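Local structure of ABC-type amino acid transport system, periplasmic component (4YMX) at residues L144-I153 with I164-V175. The protein binds arginine in the cleft between its two lobes, probably to deliver it to an amino acid ABC transporter. Residues are numbered along the deposited sequence; the frame is centred on the assembly and turned at random.
With ARG (arginine), chain C.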
ATOM      1  N   LEU A 144      21.625  -6.158   7.440  1.00  6.54           N
ATOM      2  CA  LEU A 144      20.450  -6.972   7.141  1.00  9.40           C
ATOM      3  C   LEU A 144      20.796  -8.378   6.679  1.00  9.91           C
ATOM      4  O   LEU A 144      19.924  -9.251   6.646  1.00  8.46           O
ATOM      5  CB  LEU A 144      19.569  -6.300   6.088  1.00  8.74           C
ATOM      6  CG  LEU A 144      18.984  -4.947   6.489  1.00  8.84           C
ATOM      7  CD1 LEU A 144      18.244  -4.345   5.312  1.00  8.34           C
ATOM      8  CD2 LEU A 144      18.065  -5.079   7.710  1.00  9.57           C
ATOM      9  N   LYS A 145      22.057  -8.598   6.313  1.00  7.83           N
ATOM     10  CA  LYS A 145      22.480  -9.928   5.873  1.00  9.16           C
ATOM     11  C   LYS A 145      22.158 -10.991   6.914  1.00  8.75           C
ATOM     12  O   LYS A 145      22.375 -10.784   8.112  1.00 10.05           O
ATOM     13  CB  LYS A 145      23.980  -9.956   5.571  1.00  8.82           C
ATOM     14  CG  LYS A 145      24.384  -9.109   4.393  1.00 22.09           C
ATOM     15  CD  LYS A 145      25.875  -9.220   4.132  1.00 22.05           C
ATOM     16  CE  LYS A 145      26.258  -8.325   2.974  1.00 32.96           C
ATOM     17  NZ  LYS A 145      25.654  -6.974   3.156  1.00 40.26           N
ATOM     18  N   VAL A 146      21.650 -12.130   6.441  1.00  8.36           N
ATOM     19  CA  VAL A 146      21.346 -13.296   7.284  1.00  8.68           C
ATOM     20  C   VAL A 146      20.220 -13.065   8.310  1.00 10.38           C
ATOM     21  O   VAL A 146      19.979 -13.907   9.181  1.00 14.95           O
ATOM     22  CB  VAL A 146      22.620 -13.866   8.008  1.00 10.47           C
ATOM     23  CG1 VAL A 146      22.437 -15.351   8.328  1.00 13.90           C
ATOM     24  CG2 VAL A 146      23.878 -13.688   7.156  1.00 12.57           C
ATOM     25  N   LYS A 147      19.535 -11.932   8.208  0.57  6.99           N
ATOM     26  CA  LYS A 147      18.486 -11.598   9.166  0.57  7.49           C
ATOM     27  C   LYS A 147      17.109 -12.096   8.729  0.57  7.41           C
ATOM     28  O   LYS A 147      16.877 -12.384   7.552  0.57  8.29           O
ATOM     29  CB  LYS A 147      18.434 -10.085   9.396  0.57  6.25           C
ATOM     30  CG  LYS A 147      19.710  -9.496   9.985  0.57  9.56           C
ATOM     31  CD  LYS A 147      19.841  -9.833  11.468  0.57 10.85           C
ATOM     32  CE  LYS A 147      21.065  -9.161  12.077  0.57 15.09           C
ATOM     33  NZ  LYS A 147      21.121  -9.355  13.558  0.57 14.95           N
ATOM     34  N   THR A 148      16.200 -12.197   9.695  1.00  7.85           N
ATOM     35  CA  THR A 148      14.816 -12.570   9.427  1.00  5.94           C
ATOM     36  C   THR A 148      14.041 -11.285   9.181  1.00  5.72           C
ATOM     37  O   THR A 148      13.953 -10.420  10.055  1.00  6.61           O
ATOM     38  CB  THR A 148      14.219 -13.369  10.593  1.00  8.93           C
ATOM     39  OG1 THR A 148      14.983 -14.573  10.769  1.00 11.13           O
ATOM     40  CG2 THR A 148      12.754 -13.747  10.322  1.00  7.37           C
ATOM     41  N   ILE A 149      13.513 -11.152   7.970  1.00  4.69           N
ATOM     42  CA  ILE A 149      12.875  -9.910   7.542  1.00  5.46           C
ATOM     43  C   ILE A 149      11.415 -10.167   7.194  1.00  6.77           C
ATOM     44  O   ILE A 149      11.114 -10.978   6.312  1.00  6.91           O
ATOM     45  CB  ILE A 149      13.597  -9.331   6.316  1.00  7.49           C
ATOM     46  CG1 ILE A 149      15.100  -9.213   6.596  1.00 10.08           C
ATOM     47  CG2 ILE A 149      12.977  -7.985   5.920  1.00  8.10           C
ATOM     48  CD1 ILE A 149      15.455  -8.254   7.697  1.00 14.60           C
ATOM     49  N   ALA A 150      10.502  -9.486   7.895  1.00  3.85           N
ATOM     50  CA  ALA A 150       9.074  -9.638   7.627  1.00  5.70           C
ATOM     51  C   ALA A 150       8.665  -8.746   6.464  1.00  5.28           C
ATOM     52  O   ALA A 150       9.037  -7.566   6.406  1.00  6.07           O
ATOM     53  CB  ALA A 150       8.246  -9.319   8.858  1.00  4.88           C
ATOM     54  N   VAL A 151       7.914  -9.325   5.523  1.00  5.49           N
ATOM     55  CA  VAL A 151       7.422  -8.614   4.348  1.00  3.62           C
ATOM     56  C   VAL A 151       6.035  -9.102   3.972  1.00  5.09           C
ATOM     57  O   VAL A 151       5.646 -10.227   4.312  1.00  4.65           O
ATOM     58  CB  VAL A 151       8.336  -8.810   3.114  1.00  6.07           C
ATOM     59  CG1 VAL A 151       9.699  -8.161   3.345  1.00  8.78           C
ATOM     60  CG2 VAL A 151       8.487 -10.283   2.772  1.00  6.70           C
ATOM     61  N   GLN A 152       5.314  -8.271   3.227  1.00  4.86           N
ATOM     62  CA  GLN A 152       3.988  -8.628   2.755  1.00  4.55           C
ATOM     63  C   GLN A 152       4.084  -9.383   1.432  1.00  4.55           C
ATOM     64  O   GLN A 152       4.747  -8.944   0.486  1.00  6.48           O
ATOM     65  CB  GLN A 152       3.104  -7.382   2.612  1.00  3.75           C
ATOM     66  CG  GLN A 152       1.709  -7.683   2.098  1.00  5.22           C
ATOM     67  CD  GLN A 152       0.768  -6.519   2.295  1.00  4.54           C
ATOM     68  OE1 GLN A 152       1.100  -5.367   1.993  1.00  4.57           O
ATOM     69  NE2 GLN A 152      -0.405  -6.804   2.843  1.00  5.10           N
ATOM     70  N   ILE A 153       3.435 -10.537   1.384  1.00  4.93           N
ATOM     71  CA  ILE A 153       3.423 -11.354   0.176  1.00  5.44           C
ATOM     72  C   ILE A 153       2.892 -10.581  -1.024  1.00  5.82           C
ATOM     73  O   ILE A 153       1.840  -9.943  -0.951  1.00  4.84           O
ATOM     74  CB  ILE A 153       2.568 -12.597   0.373  1.00  7.71           C
ATOM     75  CG1 ILE A 153       3.184 -13.474   1.456  1.00  7.34           C
ATOM     76  CG2 ILE A 153       2.458 -13.397  -0.922  1.00  6.67           C
ATOM     77  CD1 ILE A 153       2.192 -14.431   2.053  1.00  9.33           C
ATOM     78  N   ILE A 164      18.420  -9.112  -0.291  1.00  9.34           N
ATOM     79  CA  ILE A 164      19.343  -9.093   0.838  1.00 11.61           C
ATOM     80  C   ILE A 164      20.071 -10.431   0.918  1.00 11.50           C
ATOM     81  O   ILE A 164      19.436 -11.483   0.919  1.00 11.38           O
ATOM     82  CB  ILE A 164      18.599  -8.831   2.153  1.00  8.52           C
ATOM     83  CG1 ILE A 164      17.975  -7.433   2.142  1.00 10.92           C
ATOM     84  CG2 ILE A 164      19.528  -9.002   3.349  1.00 12.25           C
ATOM     85  CD1 ILE A 164      16.866  -7.244   3.176  1.00 16.90           C
ATOM     86  N   PRO A 165      21.413 -10.401   0.955  1.00 14.51           N
ATOM     87  CA  PRO A 165      22.175 -11.660   0.995  1.00  9.34           C
ATOM     88  C   PRO A 165      21.789 -12.558   2.176  1.00 10.45           C
ATOM     89  O   PRO A 165      21.720 -12.093   3.320  1.00 10.12           O
ATOM     90  CB  PRO A 165      23.627 -11.187   1.133  1.00 13.81           C
ATOM     91  CG  PRO A 165      23.630  -9.823   0.498  1.00 15.12           C
ATOM     92  CD  PRO A 165      22.291  -9.221   0.857  1.00 13.98           C
ATOM     93  N   ASN A 166      21.512 -13.829   1.879  1.00 10.29           N
ATOM     94  CA  ASN A 166      21.170 -14.826   2.895  1.00  9.09           C
ATOM     95  C   ASN A 166      19.973 -14.451   3.768  1.00  9.88           C
ATOM     96  O   ASN A 166      19.855 -14.894   4.914  1.00 10.03           O
ATOM     97  CB  ASN A 166      22.395 -15.166   3.752  1.00  9.75           C
ATOM     98  CG  ASN A 166      23.525 -15.739   2.926  1.00 17.73           C
ATOM     99  OD1 ASN A 166      24.611 -15.158   2.837  1.00 22.20           O
ATOM    100  ND2 ASN A 166      23.267 -16.878   2.295  1.00 17.26           N
ATOM    101  N   VAL A 167      19.083 -13.635   3.208  1.00  8.76           N
ATOM    102  CA  VAL A 167      17.889 -13.216   3.933  1.00  8.06           C
ATOM    103  C   VAL A 167      17.016 -14.416   4.313  1.00  9.28           C
ATOM    104  O   VAL A 167      16.909 -15.401   3.565  1.00 11.33           O
ATOM    105  CB  VAL A 167      17.064 -12.188   3.119  1.00  9.09           C
ATOM    106  CG1 VAL A 167      16.438 -12.838   1.893  1.00  8.20           C
ATOM    107  CG2 VAL A 167      15.992 -11.543   3.993  1.00 11.37           C
ATOM    108  N   LYS A 168      16.435 -14.350   5.501  1.00  7.59           N
ATOM    109  CA  LYS A 168      15.412 -15.301   5.897  1.00  8.04           C
ATOM    110  C   LYS A 168      14.083 -14.567   5.827  1.00  9.25           C
ATOM    111  O   LYS A 168      13.709 -13.836   6.748  1.00  9.79           O
ATOM    112  CB  LYS A 168      15.673 -15.835   7.305  1.00  9.13           C
ATOM    113  CG  LYS A 168      17.080 -16.401   7.467  1.00 20.57           C
ATOM    114  CD  LYS A 168      17.332 -16.931   8.873  1.00 25.14           C
ATOM    115  CE  LYS A 168      18.794 -17.339   9.048  1.00 35.89           C
ATOM    116  NZ  LYS A 168      19.036 -18.048  10.336  1.00 46.18           N
ATOM    117  N   LEU A 169      13.382 -14.735   4.710  0.54  8.27           N
ATOM    118  CA  LEU A 169      12.109 -14.057   4.514  0.54  8.40           C
ATOM    119  C   LEU A 169      11.047 -14.618   5.446  0.54  7.86           C
ATOM    120  O   LEU A 169      10.898 -15.836   5.570  0.54 13.35           O
ATOM    121  CB  LEU A 169      11.621 -14.211   3.073  0.54 11.15           C
ATOM    122  CG  LEU A 169      12.162 -13.314   1.964  0.54 13.33           C
ATOM    123  CD1 LEU A 169      11.232 -13.414   0.767  0.54 18.18           C
ATOM    124  CD2 LEU A 169      12.293 -11.870   2.421  0.54 16.53           C
ATOM    125  N   LYS A 170      10.304 -13.729   6.091  1.00  5.99           N
ATOM    126  CA  LYS A 170       9.092 -14.116   6.810  1.00  5.33           C
ATOM    127  C   LYS A 170       7.927 -13.452   6.083  1.00  5.84           C
ATOM    128  O   LYS A 170       7.791 -12.221   6.094  1.00  6.44           O
ATOM    129  CB  LYS A 170       9.140 -13.675   8.270  1.00  6.49           C
ATOM    130  CG  LYS A 170       8.005 -14.268   9.117  1.00  6.40           C
ATOM    131  CD  LYS A 170       8.121 -13.856  10.575  1.00  7.85           C
ATOM    132  CE  LYS A 170       7.164 -14.655  11.467  1.00  8.53           C
ATOM    133  NZ  LYS A 170       5.733 -14.454  11.088  1.00  7.31           N
ATOM    134  N   GLN A 171       7.100 -14.265   5.435  1.00  6.74           N
ATOM    135  CA  GLN A 171       6.097 -13.767   4.500  1.00  5.79           C
ATOM    136  C   GLN A 171       4.720 -13.730   5.132  1.00  6.74           C
ATOM    137  O   GLN A 171       4.221 -14.750   5.617  1.00  8.30           O
ATOM    138  CB  GLN A 171       6.097 -14.640   3.242  1.00  8.01           C
ATOM    139  CG  GLN A 171       7.386 -14.478   2.447  1.00  9.41           C
ATOM    140  CD  GLN A 171       7.610 -15.573   1.432  1.00 22.65           C
ATOM    141  OE1 GLN A 171       7.893 -16.716   1.789  1.00 23.68           O
ATOM    142  NE2 GLN A 171       7.496 -15.228   0.158  1.00 20.52           N
ATOM    143  N   LEU A 172       4.102 -12.551   5.122  1.00  4.45           N
ATOM    144  CA  LEU A 172       2.797 -12.356   5.757  1.00  4.25           C
ATOM    145  C   LEU A 172       1.737 -11.888   4.761  1.00  5.77           C
ATOM    146  O   LEU A 172       2.027 -11.132   3.829  1.00  5.91           O
ATOM    147  CB  LEU A 172       2.914 -11.308   6.877  1.00  5.05           C
ATOM    148  CG  LEU A 172       3.578 -11.702   8.204  1.00  5.51           C
ATOM    149  CD1 LEU A 172       2.892 -12.919   8.826  1.00  6.03           C
ATOM    150  CD2 LEU A 172       5.084 -11.933   8.057  1.00  9.17           C
ATOM    151  N   ASN A 173       0.497 -12.310   4.983  1.00  5.44           N
ATOM    152  CA  ASN A 173      -0.620 -11.795   4.201  1.00  6.28           C
ATOM    153  C   ASN A 173      -0.876 -10.315   4.445  1.00  6.35           C
ATOM    154  O   ASN A 173      -1.124  -9.568   3.504  1.00  5.64           O
ATOM    155  CB  ASN A 173      -1.896 -12.574   4.515  1.00  5.46           C
ATOM    156  CG  ASN A 173      -1.852 -13.989   3.996  1.00  5.96           C
ATOM    157  OD1 ASN A 173      -1.152 -14.283   3.026  1.00  7.12           O
ATOM    158  ND2 ASN A 173      -2.598 -14.876   4.642  1.00  8.88           N
ATOM    159  N   ARG A 174      -0.825  -9.910   5.713  1.00  4.49           N
ATOM    160  CA  ARG A 174      -1.221  -8.567   6.130  1.00  3.91           C
ATOM    161  C   ARG A 174      -0.116  -7.864   6.903  1.00  4.90           C
ATOM    162  O   ARG A 174       0.590  -8.467   7.723  1.00  6.37           O
ATOM    163  CB  ARG A 174      -2.485  -8.632   6.998  1.00  4.70           C
ATOM    164  CG  ARG A 174      -3.672  -9.279   6.299  1.00  6.12           C
ATOM    165  CD  ARG A 174      -4.332  -8.304   5.345  1.00 11.56           C
ATOM    166  NE  ARG A 174      -5.292  -7.443   6.037  1.00 10.42           N
ATOM    167  CZ  ARG A 174      -6.313  -6.822   5.449  1.00 12.40           C
ATOM    168  NH1 ARG A 174      -6.515  -6.947   4.148  1.00  9.80           N
ATOM    169  NH2 ARG A 174      -7.136  -6.078   6.170  1.00 14.06           N
ATOM    170  N   VAL A 175       0.013  -6.571   6.642  1.00  3.51           N
ATOM    171  CA  VAL A 175       1.054  -5.755   7.254  1.00  4.83           C
ATOM    172  C   VAL A 175       0.943  -5.735   8.774  1.00  4.45           C
ATOM    173  O   VAL A 175       1.959  -5.684   9.477  1.00  4.81           O
ATOM    174  CB  VAL A 175       1.010  -4.318   6.687  1.00  4.73           C
ATOM    175  CG1 VAL A 175       2.004  -3.415   7.406  1.00  7.32           C
ATOM    176  CG2 VAL A 175       1.305  -4.347   5.194  1.00  6.27           C
TER
HETATM  177  N   ARG C 301       3.480  -0.432  -2.778  1.00  6.13           N
HETATM  178  CA  ARG C 301       3.743  -1.868  -2.497  1.00  5.86           C
HETATM  179  C   ARG C 301       3.337  -2.730  -3.679  1.00 10.50           C
HETATM  180  O   ARG C 301       2.732  -2.243  -4.632  1.00  8.21           O
HETATM  181  CB  ARG C 301       2.987  -2.311  -1.244  1.00  6.19           C
HETATM  182  CG  ARG C 301       1.496  -2.039  -1.295  1.00  4.93           C
HETATM  183  CD  ARG C 301       0.760  -2.738  -0.163  1.00  3.73           C
HETATM  184  NE  ARG C 301      -0.593  -2.220  -0.019  1.00  3.96           N
HETATM  185  CZ  ARG C 301      -1.466  -2.639   0.889  1.00  5.34           C
HETATM  186  NH1 ARG C 301      -1.147  -3.595   1.745  1.00  4.97           N
HETATM  187  NH2 ARG C 301      -2.669  -2.098   0.931  1.00  4.71           N
HETATM  188  OXT ARG C 301       3.611  -3.928  -3.700  1.00  7.58           O
HETATM  189  O   HOH W   1      -0.542 -10.269   0.738  1.00  6.55           O
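A chi1 of 179° swings the Q152 chain away from its own N, and the chain stays extended beyond CG, which carries the amide past the end of strand 168-172, where NE2 donates to N173 O at 2.9 Å. The N-H points almost straight at that oxygen, which lies in the plane of the amide, and OE1 is left turned toward the bound arginine, accepting a bond from its NH1 at 2.9 Å. The V175 side chain crosses that of Q152 at about a right angle and sets methyl CG2 over one face of the amide, 3.4 Å from OE1. Behind this end, strands 148-152 and 168-172 run parallel, the latter at the edge of a mixed five-stranded sheet, and helix 156-161 makes the beta-alpha-beta crossover between them. Backbone bonds alternate along the pair: I149 and V151 each give N-H and C=O to K168, K170 and L172, and I153 N closes the row on L172 O. Beneath helix 156-161, I149 CG1 meets V167 CG2 at 3.6 Å and V151 CG2 meets L169 CD2 at 4.1 Å. At the far end two type II turns lie side by side, joined by V146 N to P165 O at 3.1 Å, with I164 CG2 against L144 CB. Beyond the strands, a water donates to both I153 O and N173 O, so the latter receives two donors. I153 CG1 packs on Q171 CB at 3.6 Å. A leucine in place of Q152 would probably strip the ligand's NH1 of this acceptor and leave N173 O without its amide donor. Anchored mainly on N173 O, with a weak second bond from NE2 to D46, the carboxamide is probably fixed in rotation, so that OE1 offers the guanidinium a neutral acceptor.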